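Long-range contacts in PrgA (Enterococcus faecalis, PDB 6Z9K), which extends far outside the cell as a wall-anchored surface protein and provides surface exclusion against unwanted conjugation, the present chain being its CAP domain: residues I16-F22 with L171-F176; F22-D27 with Y183-H187; N46-P50 with Q164-R168; D64-L68 with L201-K205; F105-A110 with H213-Y217. One frame throughout, in Å; residues are numbered along the deposited sequence.

Interaction 1 of 5, residues I16-F22 with L171-F176; sequences INLPPKF and LVNMLF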
# COMPACT_ATOMS: atom_id res chain seq x y z
N ILE A 16 3.00 -1.01 11.89
CA ILE A 16 3.97 0.09 11.77
C ILE A 16 4.05 0.82 13.09
O ILE A 16 2.99 1.22 13.66
CB ILE A 16 3.63 0.98 10.57
CG1 ILE A 16 3.71 0.15 9.29
CG2 ILE A 16 4.58 2.17 10.51
CD1 ILE A 16 3.00 0.78 8.16
N ASN A 17 5.24 1.05 13.56
CA ASN A 17 5.42 1.72 14.88
C ASN A 17 5.42 3.23 14.69
O ASN A 17 6.27 3.74 13.93
CB ASN A 17 6.72 1.26 15.51
CG ASN A 17 6.74 -0.24 15.72
OD1 ASN A 17 5.83 -0.76 16.36
ND2 ASN A 17 7.73 -0.92 15.14
N LEU A 18 4.46 3.93 15.28
CA LEU A 18 4.35 5.37 15.02
C LEU A 18 5.23 6.09 16.01
O LEU A 18 5.27 5.79 17.21
CB LEU A 18 2.91 5.88 15.11
CG LEU A 18 1.93 5.21 14.16
CD1 LEU A 18 0.56 5.84 14.29
CD2 LEU A 18 2.43 5.25 12.74
N PRO A 19 5.92 7.14 15.54
CA PRO A 19 6.75 7.96 16.43
C PRO A 19 5.90 9.01 17.13
O PRO A 19 4.80 9.35 16.67
CB PRO A 19 7.68 8.65 15.43
CG PRO A 19 6.83 8.82 14.21
CD PRO A 19 6.01 7.55 14.13
N PRO A 20 6.41 9.60 18.23
CA PRO A 20 5.74 10.75 18.81
C PRO A 20 5.62 11.90 17.82
O PRO A 20 6.49 12.06 16.95
CB PRO A 20 6.67 11.15 19.98
CG PRO A 20 7.48 9.92 20.27
CD PRO A 20 7.67 9.27 18.90
N LYS A 21 4.51 12.63 17.91
CA LYS A 21 4.19 13.82 17.09
C LYS A 21 3.84 13.45 15.67
O LYS A 21 3.61 14.34 14.87
CB LYS A 21 5.33 14.84 17.07
CG LYS A 21 5.79 15.22 18.46
CD LYS A 21 6.74 16.37 18.38
CE LYS A 21 7.48 16.55 19.66
NZ LYS A 21 8.47 17.65 19.60
N PHE A 22 3.55 12.19 15.38
CA PHE A 22 3.09 11.81 14.04
C PHE A 22 1.69 12.36 13.77
O PHE A 22 0.86 12.41 14.68
CB PHE A 22 3.13 10.29 13.87
CG PHE A 22 2.90 9.86 12.43
CD1 PHE A 22 3.83 10.18 11.44
CD2 PHE A 22 1.78 9.15 12.05
CE1 PHE A 22 3.65 9.76 10.13
CE2 PHE A 22 1.57 8.80 10.72
CZ PHE A 22 2.53 9.06 9.78
N LEU A 171 5.52 1.16 2.65
CA LEU A 171 4.64 2.01 3.48
C LEU A 171 5.48 2.81 4.47
O LEU A 171 5.16 3.97 4.68
CB LEU A 171 3.61 1.14 4.21
CG LEU A 171 2.55 0.48 3.32
CD1 LEU A 171 1.70 -0.51 4.11
CD2 LEU A 171 1.69 1.53 2.63
N VAL A 172 6.49 2.20 5.08
CA VAL A 172 7.35 2.89 6.08
C VAL A 172 7.99 4.07 5.38
O VAL A 172 8.05 5.17 5.96
CB VAL A 172 8.37 1.92 6.70
CG1 VAL A 172 9.50 2.58 7.40
CG2 VAL A 172 7.66 0.92 7.60
N ASN A 173 8.49 3.85 4.18
CA ASN A 173 9.21 4.91 3.45
C ASN A 173 8.26 6.02 3.04
O ASN A 173 8.71 7.21 3.07
CB ASN A 173 9.95 4.31 2.25
CG ASN A 173 11.23 3.60 2.65
OD1 ASN A 173 11.72 3.73 3.79
ND2 ASN A 173 11.76 2.85 1.69
N MET A 174 7.03 5.70 2.70
CA MET A 174 6.06 6.71 2.29
C MET A 174 5.55 7.48 3.51
O MET A 174 5.33 8.67 3.39
CB MET A 174 4.91 6.09 1.53
CG MET A 174 5.35 5.66 0.14
SD MET A 174 3.98 4.85 -0.76
CE MET A 174 4.72 4.76 -2.38
N LEU A 175 5.37 6.81 4.65
CA LEU A 175 4.87 7.52 5.86
C LEU A 175 5.98 8.35 6.52
O LEU A 175 5.62 9.37 7.12
CB LEU A 175 4.34 6.49 6.85
CG LEU A 175 3.14 5.72 6.37
CD1 LEU A 175 2.84 4.57 7.33
CD2 LEU A 175 1.93 6.60 6.27
N PHE A 176 7.25 7.94 6.48
CA PHE A 176 8.29 8.57 7.32
C PHE A 176 9.50 9.09 6.56
O PHE A 176 10.39 9.64 7.21
CB PHE A 176 8.76 7.61 8.42
CG PHE A 176 7.66 6.97 9.18
CD1 PHE A 176 6.70 7.73 9.86
CD2 PHE A 176 7.62 5.60 9.33
CE1 PHE A 176 5.69 7.12 10.57
CE2 PHE A 176 6.61 5.00 10.03
CZ PHE A 176 5.65 5.75 10.68

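Interaction 2 of 5, residues F22-D27 with Y183-H187; sequences FSADYD and YSHLH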
# COMPACT_ATOMS: atom_id res chain seq x y z
N PHE A 22 3.55 12.19 15.38
CA PHE A 22 3.09 11.81 14.04
C PHE A 22 1.69 12.36 13.77
O PHE A 22 0.86 12.41 14.68
CB PHE A 22 3.13 10.29 13.87
CG PHE A 22 2.90 9.86 12.43
CD1 PHE A 22 3.83 10.18 11.44
CD2 PHE A 22 1.78 9.15 12.05
CE1 PHE A 22 3.65 9.76 10.13
CE2 PHE A 22 1.57 8.80 10.72
CZ PHE A 22 2.53 9.06 9.78
N SER A 23 1.46 12.80 12.53
CA SER A 23 0.15 13.25 12.03
C SER A 23 0.18 13.17 10.51
O SER A 23 1.28 12.99 9.97
CB SER A 23 -0.19 14.64 12.48
OG SER A 23 0.66 15.57 11.83
N ALA A 24 -0.98 13.24 9.89
CA ALA A 24 -1.10 13.11 8.43
C ALA A 24 -0.43 14.33 7.75
O ALA A 24 -0.14 14.22 6.56
CB ALA A 24 -2.55 12.98 8.06
N ASP A 25 -0.11 15.37 8.51
CA ASP A 25 0.44 16.62 7.92
C ASP A 25 1.63 17.07 8.75
O ASP A 25 1.88 18.30 8.87
CB ASP A 25 -0.66 17.68 7.81
CG ASP A 25 -1.37 18.00 9.09
OD1 ASP A 25 -1.10 17.31 10.08
OD2 ASP A 25 -2.17 19.01 9.10
N TYR A 26 2.41 16.13 9.29
CA TYR A 26 3.53 16.49 10.19
C TYR A 26 4.52 17.41 9.45
O TYR A 26 5.26 18.17 10.10
CB TYR A 26 4.19 15.24 10.77
CG TYR A 26 5.10 14.45 9.86
CD1 TYR A 26 6.41 14.86 9.60
CD2 TYR A 26 4.69 13.23 9.35
CE1 TYR A 26 7.25 14.13 8.79
CE2 TYR A 26 5.53 12.49 8.52
CZ TYR A 26 6.81 12.93 8.26
OH TYR A 26 7.66 12.18 7.48
N ASP A 27 4.60 17.27 8.12
CA ASP A 27 5.58 18.05 7.32
C ASP A 27 5.31 19.57 7.42
O ASP A 27 6.27 20.37 7.17
CB ASP A 27 5.58 17.56 5.86
CG ASP A 27 4.20 17.61 5.26
OD1 ASP A 27 3.32 16.85 5.72
OD2 ASP A 27 4.02 18.37 4.28
N TYR A 183 6.26 14.94 0.24
CA TYR A 183 5.22 14.31 1.08
C TYR A 183 3.92 14.02 0.34
O TYR A 183 2.93 13.81 1.01
CB TYR A 183 5.00 15.21 2.30
CG TYR A 183 6.25 15.32 3.14
CD1 TYR A 183 6.64 14.27 3.95
CD2 TYR A 183 7.08 16.42 3.09
CE1 TYR A 183 7.80 14.31 4.70
CE2 TYR A 183 8.23 16.49 3.86
CZ TYR A 183 8.60 15.43 4.67
OH TYR A 183 9.77 15.47 5.39
N SER A 184 3.94 13.85 -0.99
CA SER A 184 2.70 13.49 -1.73
C SER A 184 2.18 12.13 -1.27
O SER A 184 0.93 11.93 -1.22
CB SER A 184 2.94 13.53 -3.21
OG SER A 184 4.01 12.69 -3.50
N HIS A 185 3.05 11.17 -1.00
CA HIS A 185 2.58 9.80 -0.64
C HIS A 185 2.08 9.74 0.80
O HIS A 185 1.04 9.12 1.07
CB HIS A 185 3.71 8.79 -0.74
CG HIS A 185 4.32 8.81 -2.09
ND1 HIS A 185 5.50 9.48 -2.33
CD2 HIS A 185 3.86 8.39 -3.27
CE1 HIS A 185 5.77 9.42 -3.64
NE2 HIS A 185 4.78 8.74 -4.25
N LEU A 186 2.79 10.39 1.70
CA LEU A 186 2.25 10.58 3.08
C LEU A 186 0.82 11.11 3.00
O LEU A 186 -0.12 10.52 3.65
CB LEU A 186 3.16 11.50 3.88
CG LEU A 186 2.55 11.97 5.20
CD1 LEU A 186 2.55 10.85 6.20
CD2 LEU A 186 3.32 13.17 5.74
N HIS A 187 0.61 12.23 2.29
CA HIS A 187 -0.71 12.89 2.23
C HIS A 187 -1.74 11.98 1.57
O HIS A 187 -2.89 11.90 2.02
CB HIS A 187 -0.59 14.23 1.50
CG HIS A 187 0.34 15.16 2.20
ND1 HIS A 187 0.89 16.25 1.56
CD2 HIS A 187 0.88 15.10 3.44
CE1 HIS A 187 1.71 16.86 2.39
NE2 HIS A 187 1.71 16.19 3.57

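Interaction 3 of 5, residues N46-P50 with Q164-R168; sequences NKNFP and QESIR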
# COMPACT_ATOMS: atom_id res chain seq x y z
N ASN A 46 11.29 1.08 12.73
CA ASN A 46 10.62 0.22 11.73
C ASN A 46 11.61 -0.43 10.77
O ASN A 46 11.18 -0.88 9.68
CB ASN A 46 9.59 1.04 10.96
CG ASN A 46 8.40 1.38 11.83
OD1 ASN A 46 7.62 0.50 12.17
ND2 ASN A 46 8.29 2.65 12.21
N LYS A 47 12.88 -0.54 11.11
CA LYS A 47 13.89 -1.04 10.14
C LYS A 47 13.81 -2.56 9.99
O LYS A 47 14.21 -3.03 8.91
CB LYS A 47 15.29 -0.55 10.52
CG LYS A 47 15.90 -1.22 11.73
CD LYS A 47 17.30 -0.76 12.05
CE LYS A 47 18.03 -1.71 12.98
NZ LYS A 47 19.27 -1.06 13.48
N ASN A 48 13.36 -3.28 11.02
CA ASN A 48 13.38 -4.76 11.08
C ASN A 48 12.01 -5.24 10.64
O ASN A 48 11.04 -4.78 11.18
CB ASN A 48 13.74 -5.30 12.47
CG ASN A 48 15.13 -4.86 12.87
OD1 ASN A 48 15.31 -4.02 13.75
ND2 ASN A 48 16.12 -5.31 12.12
N PHE A 49 11.94 -6.08 9.62
CA PHE A 49 10.69 -6.78 9.24
C PHE A 49 10.34 -7.82 10.28
O PHE A 49 11.08 -8.82 10.45
CB PHE A 49 10.83 -7.42 7.87
CG PHE A 49 9.54 -7.98 7.35
CD1 PHE A 49 8.43 -7.18 7.17
CD2 PHE A 49 9.45 -9.31 6.98
CE1 PHE A 49 7.24 -7.70 6.69
CE2 PHE A 49 8.27 -9.82 6.48
CZ PHE A 49 7.17 -9.02 6.35
N PRO A 50 9.23 -7.65 11.02
CA PRO A 50 8.86 -8.59 12.07
C PRO A 50 8.51 -9.95 11.45
O PRO A 50 7.69 -9.98 10.55
CB PRO A 50 7.66 -7.94 12.74
CG PRO A 50 7.77 -6.52 12.34
CD PRO A 50 8.28 -6.55 10.93
N GLN A 164 5.60 -9.30 1.09
CA GLN A 164 5.07 -8.68 2.35
C GLN A 164 6.15 -7.77 2.93
O GLN A 164 5.83 -6.70 3.46
CB GLN A 164 4.62 -9.73 3.36
CG GLN A 164 3.37 -10.47 2.91
CD GLN A 164 2.76 -11.39 3.93
OE1 GLN A 164 3.32 -11.63 5.00
NE2 GLN A 164 1.51 -11.74 3.68
N GLU A 165 7.40 -8.20 2.83
CA GLU A 165 8.55 -7.41 3.34
C GLU A 165 8.62 -6.10 2.54
O GLU A 165 8.79 -5.03 3.16
CB GLU A 165 9.83 -8.23 3.25
CG GLU A 165 11.11 -7.57 3.79
CD GLU A 165 12.29 -8.52 3.61
OE1 GLU A 165 12.42 -9.08 2.47
OE2 GLU A 165 13.05 -8.77 4.60
N SER A 166 8.54 -6.18 1.22
CA SER A 166 8.66 -5.00 0.34
C SER A 166 7.51 -4.02 0.60
O SER A 166 7.72 -2.81 0.59
CB SER A 166 8.64 -5.50 -1.09
OG SER A 166 9.81 -6.28 -1.38
N ILE A 167 6.31 -4.55 0.73
CA ILE A 167 5.12 -3.69 0.95
C ILE A 167 5.28 -2.95 2.27
O ILE A 167 5.01 -1.72 2.31
CB ILE A 167 3.82 -4.49 0.84
CG1 ILE A 167 3.57 -4.89 -0.61
CG2 ILE A 167 2.69 -3.70 1.47
CD1 ILE A 167 2.51 -5.92 -0.77
N ARG A 168 5.70 -3.63 3.33
CA ARG A 168 5.81 -2.89 4.61
C ARG A 168 6.90 -1.82 4.46
O ARG A 168 6.72 -0.74 4.99
CB ARG A 168 6.09 -3.84 5.76
CG ARG A 168 6.03 -3.12 7.10
CD ARG A 168 6.48 -4.07 8.21
NE ARG A 168 6.33 -3.49 9.54
CZ ARG A 168 7.24 -2.76 10.18
NH1 ARG A 168 8.41 -2.51 9.67
NH2 ARG A 168 6.97 -2.30 11.40

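Interaction 4 of 5, residues D64-L68 with L201-K205; sequences DIQHL and LSGEK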
# COMPACT_ATOMS: atom_id res chain seq x y z
N ASP A 64 3.65 -15.94 -8.86
CA ASP A 64 3.91 -15.47 -10.23
C ASP A 64 3.17 -14.14 -10.36
O ASP A 64 1.97 -14.20 -10.40
CB ASP A 64 3.47 -16.58 -11.19
CG ASP A 64 3.87 -16.35 -12.63
OD1 ASP A 64 4.09 -15.17 -12.99
OD2 ASP A 64 3.96 -17.38 -13.37
N ILE A 65 3.85 -13.00 -10.36
CA ILE A 65 3.23 -11.64 -10.19
C ILE A 65 2.26 -11.36 -11.35
O ILE A 65 1.36 -10.59 -11.13
CB ILE A 65 4.27 -10.52 -10.02
CG1 ILE A 65 5.07 -10.22 -11.30
CG2 ILE A 65 5.20 -10.83 -8.86
CD1 ILE A 65 5.71 -8.84 -11.31
N GLN A 66 2.42 -11.99 -12.52
CA GLN A 66 1.47 -11.84 -13.67
C GLN A 66 0.57 -13.08 -13.79
O GLN A 66 0.13 -13.39 -14.91
CB GLN A 66 2.23 -11.62 -14.98
CG GLN A 66 2.87 -10.24 -15.14
CD GLN A 66 3.74 -10.15 -16.38
OE1 GLN A 66 3.61 -9.21 -17.17
NE2 GLN A 66 4.64 -11.11 -16.56
N HIS A 67 0.31 -13.82 -12.72
CA HIS A 67 -0.48 -15.07 -12.75
C HIS A 67 -1.18 -15.29 -11.41
O HIS A 67 -1.51 -16.45 -11.05
CB HIS A 67 0.44 -16.26 -13.07
CG HIS A 67 0.19 -17.00 -14.34
ND1 HIS A 67 1.19 -17.19 -15.29
CD2 HIS A 67 -0.89 -17.65 -14.81
CE1 HIS A 67 0.72 -17.89 -16.30
NE2 HIS A 67 -0.56 -18.18 -16.04
N LEU A 68 -1.37 -14.24 -10.62
CA LEU A 68 -1.81 -14.50 -9.24
C LEU A 68 -3.25 -14.99 -9.34
O LEU A 68 -4.02 -14.39 -10.14
CB LEU A 68 -1.78 -13.26 -8.37
CG LEU A 68 -0.43 -12.66 -8.03
CD1 LEU A 68 -0.65 -11.59 -6.95
CD2 LEU A 68 0.58 -13.72 -7.57
N LEU A 201 0.63 -5.52 -8.88
CA LEU A 201 2.07 -5.70 -9.16
C LEU A 201 2.24 -5.71 -10.68
O LEU A 201 1.35 -6.22 -11.37
CB LEU A 201 2.54 -7.06 -8.63
CG LEU A 201 2.30 -7.35 -7.15
CD1 LEU A 201 2.68 -8.81 -6.84
CD2 LEU A 201 3.05 -6.38 -6.28
N SER A 202 3.34 -5.19 -11.19
CA SER A 202 3.60 -5.27 -12.64
C SER A 202 5.10 -5.40 -12.87
O SER A 202 5.91 -5.00 -12.00
CB SER A 202 2.99 -4.11 -13.39
OG SER A 202 3.61 -2.87 -13.13
N GLY A 203 5.42 -5.88 -14.07
CA GLY A 203 6.83 -6.02 -14.43
C GLY A 203 6.99 -7.12 -15.45
O GLY A 203 6.25 -8.09 -15.38
N GLU A 204 8.03 -6.99 -16.24
CA GLU A 204 8.50 -8.05 -17.16
C GLU A 204 9.05 -9.20 -16.32
O GLU A 204 9.42 -8.98 -15.19
CB GLU A 204 9.60 -7.52 -18.08
CG GLU A 204 9.11 -6.47 -19.05
CD GLU A 204 7.97 -6.95 -19.93
OE1 GLU A 204 8.02 -8.15 -20.38
OE2 GLU A 204 7.05 -6.14 -20.19
N LYS A 205 9.15 -10.37 -16.93
CA LYS A 205 9.46 -11.66 -16.27
C LYS A 205 10.82 -11.57 -15.60
O LYS A 205 11.01 -12.19 -14.52
CB LYS A 205 9.48 -12.77 -17.33
CG LYS A 205 8.15 -13.47 -17.54
CD LYS A 205 8.16 -14.88 -16.97
CE LYS A 205 7.05 -15.78 -17.51
NZ LYS A 205 7.32 -17.20 -17.17
O HOH W 1 1.42 -8.56 -12.92
O HOH W 2 3.23 -6.92 -15.79

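Interaction 5 of 5, residues F105-A110 with H213-Y217; sequences FAWDIA and HIISY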
# COMPACT_ATOMS: atom_id res chain seq x y z
N PHE A 105 -9.81 -2.96 -10.22
CA PHE A 105 -9.34 -1.64 -10.67
C PHE A 105 -7.82 -1.64 -10.57
O PHE A 105 -7.12 -1.25 -11.57
CB PHE A 105 -9.99 -0.54 -9.84
CG PHE A 105 -9.63 0.88 -10.18
CD1 PHE A 105 -9.13 1.28 -11.41
CD2 PHE A 105 -9.89 1.84 -9.22
CE1 PHE A 105 -8.88 2.61 -11.67
CE2 PHE A 105 -9.62 3.16 -9.47
CZ PHE A 105 -9.11 3.55 -10.68
N ALA A 106 -7.28 -2.05 -9.42
CA ALA A 106 -5.82 -2.04 -9.26
C ALA A 106 -5.11 -2.90 -10.32
O ALA A 106 -4.07 -2.47 -10.90
CB ALA A 106 -5.44 -2.54 -7.88
N TRP A 107 -5.64 -4.10 -10.61
CA TRP A 107 -4.97 -5.03 -11.55
C TRP A 107 -5.12 -4.49 -12.98
O TRP A 107 -4.21 -4.77 -13.80
CB TRP A 107 -5.43 -6.47 -11.31
CG TRP A 107 -4.74 -6.99 -10.09
CD1 TRP A 107 -5.25 -7.00 -8.81
CD2 TRP A 107 -3.39 -7.48 -9.99
NE1 TRP A 107 -4.32 -7.51 -7.94
CE2 TRP A 107 -3.16 -7.79 -8.64
CE3 TRP A 107 -2.37 -7.71 -10.91
CZ2 TRP A 107 -1.95 -8.34 -8.20
CZ3 TRP A 107 -1.16 -8.21 -10.47
CH2 TRP A 107 -0.97 -8.54 -9.13
N ASP A 108 -6.21 -3.79 -13.30
CA ASP A 108 -6.33 -3.12 -14.61
C ASP A 108 -5.23 -2.05 -14.73
O ASP A 108 -4.58 -1.97 -15.82
CB ASP A 108 -7.73 -2.63 -14.87
CG ASP A 108 -8.72 -3.70 -15.24
OD1 ASP A 108 -8.30 -4.89 -15.43
OD2 ASP A 108 -9.91 -3.36 -15.30
N ILE A 109 -5.02 -1.26 -13.68
CA ILE A 109 -3.93 -0.24 -13.75
C ILE A 109 -2.61 -0.97 -14.03
O ILE A 109 -1.82 -0.52 -14.83
CB ILE A 109 -3.91 0.65 -12.50
CG1 ILE A 109 -5.14 1.57 -12.43
CG2 ILE A 109 -2.57 1.41 -12.40
CD1 ILE A 109 -5.28 2.38 -11.17
N ALA A 110 -2.36 -2.06 -13.33
CA ALA A 110 -1.07 -2.79 -13.43
C ALA A 110 -0.91 -3.31 -14.86
O ALA A 110 0.18 -3.07 -15.49
CB ALA A 110 -1.04 -3.87 -12.35
N HIS A 213 1.74 -1.30 -7.00
CA HIS A 213 0.72 -0.24 -7.23
C HIS A 213 -0.28 -0.28 -6.07
O HIS A 213 -1.01 -1.26 -5.95
CB HIS A 213 -0.05 -0.49 -8.56
CG HIS A 213 0.79 -0.67 -9.79
ND1 HIS A 213 0.91 0.32 -10.75
CD2 HIS A 213 1.48 -1.74 -10.27
CE1 HIS A 213 1.70 -0.12 -11.74
NE2 HIS A 213 2.05 -1.38 -11.47
N ILE A 214 -0.27 0.76 -5.24
CA ILE A 214 -1.29 0.92 -4.19
C ILE A 214 -2.34 1.89 -4.72
O ILE A 214 -2.05 3.04 -4.95
CB ILE A 214 -0.66 1.37 -2.86
CG1 ILE A 214 0.35 0.32 -2.35
CG2 ILE A 214 -1.78 1.65 -1.85
CD1 ILE A 214 0.97 0.63 -0.97
N ILE A 215 -3.53 1.36 -4.97
CA ILE A 215 -4.69 2.08 -5.56
C ILE A 215 -5.71 2.34 -4.45
O ILE A 215 -6.12 1.41 -3.78
CB ILE A 215 -5.25 1.28 -6.75
CG1 ILE A 215 -4.15 0.91 -7.77
CG2 ILE A 215 -6.38 2.10 -7.35
CD1 ILE A 215 -3.30 2.03 -8.22
N SER A 216 -6.04 3.59 -4.19
CA SER A 216 -7.00 3.89 -3.09
C SER A 216 -7.83 5.12 -3.43
O SER A 216 -7.41 5.95 -4.24
CB SER A 216 -6.27 4.03 -1.78
OG SER A 216 -5.31 5.07 -1.82
N TYR A 217 -9.04 5.20 -2.89
CA TYR A 217 -10.01 6.23 -3.29
C TYR A 217 -11.19 6.18 -2.34
O TYR A 217 -11.34 5.19 -1.56
CB TYR A 217 -10.48 5.97 -4.74
CG TYR A 217 -10.98 4.56 -4.93
CD1 TYR A 217 -12.29 4.17 -4.62
CD2 TYR A 217 -10.11 3.57 -5.43
CE1 TYR A 217 -12.71 2.85 -4.75
CE2 TYR A 217 -10.52 2.24 -5.50
CZ TYR A 217 -11.82 1.88 -5.22
OH TYR A 217 -12.28 0.59 -5.32

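Interaction 1 of 5, residues I16-F22 with L171-F176
F176, at the C-terminal end of helix 160-176, pushes its ring into the concave side of the loop 16-22, where I16, L18, P19 and F22 receive it. Its CG lies anti to the carbonyl carbon (chi1 -49°), which swings the ring off the helix toward the loop. From CB outward, the ring first meets F22: CD1 of F176 lies 3.7 Å from F22 CE1. Next comes CE1, 3.4 Å from F22 CE1 and 3.6 Å from P19 CD. At the tip, CZ is 3.9 Å from L18 CD2, which sits at the ring edge, and on the far side CE2 comes to 3.5 Å from I16 CG2. The two phenyl groups form an offset edge-to-face pair, the edge of F176 directed at the face of F22 with the planes at 67°. This is the hydrophobic seam by which the N-terminal loop of the CAP domain is laid against helix 160-176, one of the helices of its alpha-beta-alpha sandwich; helix 32-45 closes in on P19 and F176 through A42. F22 also meets the backbone, the carbonyl O of L175 lying in its ring plane 3.6 Å from CE1. Farther up the helix I16 serves with its other branch: CD1 drops between L175 CD1 at 3.9 Å and the CB of L171, while CG1 stands more loosely beside V172 CG2.

Interaction 2 of 5, residues F22-D27 with Y183-H187
D27 does two jobs at once in this contact: its CB rests on the face of the Y183 ring while its carboxylate accepts a hydrogen bond from H187. The methylene lies 3.5 Å from the ring centroid, a CH-pi contact 17° off the normal. CG of D27 occupies the crowded position between backbone N and carbonyl carbon (chi1 56°), which turns the carboxylate back over Y183, its plane tilted only modestly from the ring it stacks on, and on toward the imidazole. H187 NE2 donates to D27 OD1 over 2.8 Å in an almost straight bond; it arrives on the syn side, though 28° out of the carboxylate plane, while OD1 itself lies in the imidazole plane. The carboxylate would be expected to orient and polarise the imidazole. The carbonyl O of Y183 sits 3.1 Å above the centre of that ring, and A24 O lies at its edge, 3.4 Å from H187 CD2. On the same short helix, 184-189, H185 is a magnesium ligand, its ND1 bonded to D178.

Beneath this polar layer L186 fills the interior. Its CD2 lies 3.6 Å from Y26 CE2, and its CD1 reaches F22 CZ. The Y26 and Y183 rings meet obliquely, Y26 OH 3.5 Å from Y183 CE1, and both hydroxyls bond to E39. The contact thus joins the start of helix 26-29 to the start of helix 184-189, with helix 32-45 packed against both tyrosines.

Interaction 3 of 5, residues N46-P50 with Q164-R168
R168 and F49 reach past each other obliquely, the arginine lying along the edge of the phenyl ring while E165 supports its face. R168 leaves the helix with CG anti to the backbone N (chi1 -173°) and stays extended as far as NE, where the guanidinium turns off; its CD passes 3.8 Å from F49 CD1 near the ring plane. The ring itself lies flat over the helix backbone: E165 CA stands 3.7 Å from its centroid, over the face, in a CH-pi contact. Beside it the CB and CG of E165 follow the ring, while Q164 meets the far end through its CB, 4.0 Å from F49 CZ.

Beyond the ring the guanidinium reaches the loop, its plane turned 62° from the phenyl. P50 CD sits over one guanidinium face, 3.9 Å from R168 NE. NH1 donates to the carbonyl O of N46 at 3.2 Å, the donor standing above the carbonyl plane rather than on a lone pair. NH2 makes a weak bond to N46 OD1 at 3.0 Å, bent to 126°. K14 O and G15 O take NE and NH2. Separately, N17 N fixes the amide oxygen of N46. R168 thereby ties two irregular pieces of chain, K14-G15 and the linker between helices 32-45 and 53-57, to the long helix 160-176 of the CAP domain.

Interaction 4 of 5, residues D64-L68 with L201-K205
L201 and I65 meet where the outer strand 196-202 of the three-stranded CAP-domain sheet runs out against a type I turn, D64 to H67, that leads into helix 70-90. L201 opens the contact, its CD1 lying 3.8 Å from I65 CG2, the two side chains crossing at about a right angle; the same methyl also approaches L68 CD1. The peptide of L201 is tied in by water: one molecule donates both to its carbonyl O at 2.8 Å and to I65 O at 2.7 Å, bridging two acceptors that could not bond directly. W107 of helix 100-112 packs on both leucines.

At S202 the strand ends. The S202 side chain points away from the turn and bonds to H213 of the neighbouring strand, but its carbonyl carbon is touched by I65 CD1 at 3.8 Å. The ethyl arm of I65 gets there because CG1 is placed between backbone N and carbonyl carbon (chi1 70°).

G203, at phi 153°, a conformation suited to glycine, carries the chain past the end of the Q66 side chain. Its N donates to a second water over 3.0 Å, which in turn donates to Q66 OE1 at 2.7 Å; this single water links the amide to the strand end, Q66 OE1 and G203 O being two acceptors that cannot bond each other.

Farthest out, K205 has its NZ held by N155 and touches the turn only loosely, CG standing 4.3 Å from Q66 NE2.

Interaction 5 of 5, residues F105-A110 with H213-Y217
I215 is the knob of this helix-on-sheet packing, rising from strand 211-217 into a hollow on helix 100-112 lined by F105, A106 and I109. The strand is the middle one of the antiparallel CAP-domain sheet, and helix 100-112 lies on one face of that sheet, as in the alpha-beta-alpha sandwich of CAP domains; the axes of segments 105-110 and 213-217 approach to 8.6 Å at 135°. The small A106 makes the floor: its CB is 3.7 Å from I215 CG1, and the helix comes close enough here for A106 CA and I215 CA to lie 5.7 Å apart. I109 forms one wall and meets the isoleucine tip to tip, CD1 to CD1 at 3.6 Å. F105 forms the other, with I215 CG2 over its ring face.

To the outside of that wall, Y217 slides past F105 in the opposite direction, CE2 at the phenyl edge, the two rings tilted obliquely at 52°. CG of Y217 sits between backbone N and carbonyl carbon (chi1 52°), which leans its ring back beside F105.

Two residues before I215, H213 lies flat under A110. The broad imidazole has A110 CA over its face, a CH-pi contact 4.2 Å from the ring centroid, while its nitrogens go to E144 and S202. I109 fills the near side, with CG2 4.0 Å from H213 ND1, and A110 CB lies 3.9 Å from H213 CD2.

In the fold
Interactions 1, 2 and 3 fasten the N-terminal region to helices 160-176 and 184-189, while 4 and 5 lie on the sheet side, their centres about 14 Å apart. Interactions 1 and 2 share F22; 1 and 3 both use helix 160-176 and meet where N17 N bonds to N46 OD1. Interaction 5 is wholly buried, with no hydrogen bond between its segments, and 1 is mostly buried and apolar. Interaction 2, partly buried, adds a carboxylate-imidazole bond, and 3 an arginine bonded to carbonyls. Interaction 4 is largely buried round I65 and L201, with water-bridged polar groups and an exposed rim, Q66 and K205. S202 and H213 join 4 to 5; L171 touches I214 on the sheet face away from helix 100-112, linking 1 to 5.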